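Local coordinates for sensor protein (Geobacter sulfurreducens, PDB 3H7M) that is probably a membrane-bound histidine kinase that phosphorylates itself on histidine, seen here as its sensor domain, which resembles periplasmic solute-binding proteins, at residues G126-H129 and E130-E134. Residues are numbered along the deposited sequence; the frame is centred on the assembly and turned at random.
Sequences GIMH and EYLAE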
ATOM      1  N   GLY A 126      -8.699   3.970   1.186  1.00 67.68           N
ATOM      2  CA  GLY A 126      -7.274   4.232   1.118  1.00 59.63           C
ATOM      3  C   GLY A 126      -7.096   5.732   1.242  1.00 57.47           C
ATOM      4  O   GLY A 126      -8.085   6.473   1.231  1.00 62.70           O
ATOM      5  N   ILE A 127      -5.854   6.191   1.340  1.00 51.90           N
ATOM      6  CA  ILE A 127      -5.591   7.617   1.476  1.00 48.43           C
ATOM      7  C   ILE A 127      -6.355   8.461   0.453  1.00 55.38           C
ATOM      8  O   ILE A 127      -6.768   9.588   0.750  1.00 63.17           O
ATOM      9  CB  ILE A 127      -4.047   7.905   1.379  1.00 54.05           C
ATOM     10  CG1 ILE A 127      -3.498   8.415   2.713  1.00 53.50           C
ATOM     11  CG2 ILE A 127      -3.766   9.010   0.380  1.00 58.50           C
ATOM     12  CD1 ILE A 127      -3.825   7.567   3.907  1.00 48.48           C
ATOM     13  N   MET A 128      -6.568   7.935  -0.749  1.00 51.61           N
ATOM     14  CA  MET A 128      -7.264   8.725  -1.757  1.00 49.20           C
ATOM     15  C   MET A 128      -8.770   8.735  -1.585  1.00 48.85           C
ATOM     16  O   MET A 128      -9.455   9.653  -2.034  1.00 46.10           O
ATOM     17  CB  MET A 128      -6.896   8.235  -3.144  1.00 54.53           C
ATOM     18  CG  MET A 128      -5.518   8.711  -3.577  1.00 58.63           C
ATOM     19  SD  MET A 128      -5.418  10.520  -3.812  1.00 67.72           S
ATOM     20  CE  MET A 128      -6.925  10.802  -4.701  1.00 20.63           C
ATOM     21  N   HIS A 129      -9.291   7.707  -0.937  1.00 46.49           N
ATOM     22  CA  HIS A 129     -10.714   7.656  -0.706  1.00 50.07           C
ATOM     23  C   HIS A 129     -10.953   8.845   0.229  1.00 61.23           C
ATOM     24  O   HIS A 129     -11.597   9.840  -0.144  1.00 61.08           O
ATOM     25  CB  HIS A 129     -11.086   6.330  -0.036  1.00 45.86           C
ATOM     26  CG  HIS A 129     -12.546   6.201   0.269  1.00 49.78           C
ATOM     27  ND1 HIS A 129     -13.068   5.141   0.984  1.00 50.73           N
ATOM     28  CD2 HIS A 129     -13.593   7.013  -0.027  1.00 40.33           C
ATOM     29  CE1 HIS A 129     -14.374   5.305   1.115  1.00 48.14           C
ATOM     30  NE2 HIS A 129     -14.718   6.431   0.511  1.00 45.03           N
ATOM     31  N   GLU A 130     -10.393   8.753   1.433  1.00 64.58           N
ATOM     32  CA  GLU A 130     -10.515   9.825   2.417  1.00 69.04           C
ATOM     33  C   GLU A 130     -10.235  11.181   1.774  1.00 67.92           C
ATOM     34  O   GLU A 130     -11.019  12.124   1.915  1.00 68.42           O
ATOM     35  CB  GLU A 130      -9.529   9.612   3.567  1.00 73.26           C
ATOM     36  CG  GLU A 130      -9.792   8.386   4.420  1.00 80.07           C
ATOM     37  CD  GLU A 130      -8.644   8.095   5.374  1.00 88.91           C
ATOM     38  OE1 GLU A 130      -8.133   9.052   5.997  1.00 93.50           O
ATOM     39  OE2 GLU A 130      -8.257   6.913   5.508  1.00 88.05           O
ATOM     40  N   TYR A 131      -9.131  11.269   1.043  1.00 59.72           N
ATOM     41  CA  TYR A 131      -8.761  12.529   0.419  1.00 61.15           C
ATOM     42  C   TYR A 131      -9.763  13.116  -0.565  1.00 64.00           C
ATOM     43  O   TYR A 131      -9.922  14.330  -0.636  1.00 74.38           O
ATOM     44  CB  TYR A 131      -7.396  12.394  -0.257  1.00 53.84           C
ATOM     45  CG  TYR A 131      -6.906  13.673  -0.904  1.00 59.15           C
ATOM     46  CD1 TYR A 131      -7.277  14.015  -2.213  1.00 56.95           C
ATOM     47  CD2 TYR A 131      -6.058  14.547  -0.211  1.00 61.62           C
ATOM     48  CE1 TYR A 131      -6.806  15.195  -2.814  1.00 55.37           C
ATOM     49  CE2 TYR A 131      -5.587  15.728  -0.798  1.00 46.94           C
ATOM     50  CZ  TYR A 131      -5.961  16.040  -2.092  1.00 57.60           C
ATOM     51  OH  TYR A 131      -5.476  17.190  -2.658  1.00 60.24           O
ATOM     52  N   LEU A 132     -10.441  12.280  -1.339  1.00 64.26           N
ATOM     53  CA  LEU A 132     -11.389  12.830  -2.302  1.00 60.80           C
ATOM     54  C   LEU A 132     -12.773  13.024  -1.702  1.00 52.00           C
ATOM     55  O   LEU A 132     -13.600  13.752  -2.247  1.00 50.78           O
ATOM     56  CB  LEU A 132     -11.478  11.941  -3.548  1.00 58.25           C
ATOM     57  CG  LEU A 132     -10.267  11.870  -4.479  1.00 59.72           C
ATOM     58  CD1 LEU A 132     -10.588  10.899  -5.609  1.00 50.70           C
ATOM     59  CD2 LEU A 132      -9.916  13.257  -5.038  1.00 52.12           C
ATOM     60  N   ALA A 133     -13.030  12.347  -0.595  1.00 49.06           N
ATOM     61  CA  ALA A 133     -14.310  12.490   0.094  1.00 57.41           C
ATOM     62  C   ALA A 133     -14.314  13.930   0.635  1.00 58.27           C
ATOM     63  O   ALA A 133     -15.197  14.742   0.318  1.00 50.33           O
ATOM     64  CB  ALA A 133     -14.400  11.481   1.248  1.00 49.80           C
ATOM     65  N   GLU A 134     -13.276  14.230   1.412  1.00 59.42           N
ATOM     66  CA  GLU A 134     -13.079  15.530   2.018  1.00 64.19           C
ATOM     67  C   GLU A 134     -13.097  16.614   0.978  1.00 66.47           C
ATOM     68  O   GLU A 134     -12.844  17.781   1.281  1.00 77.20           O
ATOM     69  CB  GLU A 134     -11.743  15.584   2.757  1.00 70.60           C
ATOM     70  CG  GLU A 134     -11.710  14.790   4.046  1.00 76.68           C
ATOM     71  CD  GLU A 134     -10.378  14.910   4.752  1.00 84.52           C
ATOM     72  OE1 GLU A 134      -9.870  16.049   4.865  1.00 88.73           O
ATOM     73  OE2 GLU A 134      -9.848  13.867   5.199  1.00 82.23           O
TER
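M128 lies against Y131 and L132, one turn further along the short helix 127-133. This helix is the crossover of a beta-alpha-beta unit between the parallel strands 120-123 and 141-144, in a sensor domain of the periplasmic binding protein class.

The M128 chain is bent at chi2 (-66°) and again at chi3 (-44°), which brings its methyl group forward onto the next turn, against L132. CE of M128 sits 3.5 Å from CG of L132, and both L132 methyls are also close to it. The same CE reaches CD1 of Y131 at 4.1 Å. SD of M128 stands 5.0 Å from the Y131 ring centroid, an oblique Met-aromatic contact. M128 also touches H98 and A189, while L112 packs on both Y131 and L132.

Most of the backbone bonds run from i+4 to i; two, H129 N to G126 O and the weak L132 N to H129 O, span three residues. G126 is the N-cap, and its O also accepts, at 3.3 Å, from N of E130. N of Y131 binds O of I127. N of L132 bonds to O of M128 at 2.9 Å. O of H129 accepts from N of A133 at 2.9 Å and, more weakly, from N of L132 at 3.0 Å.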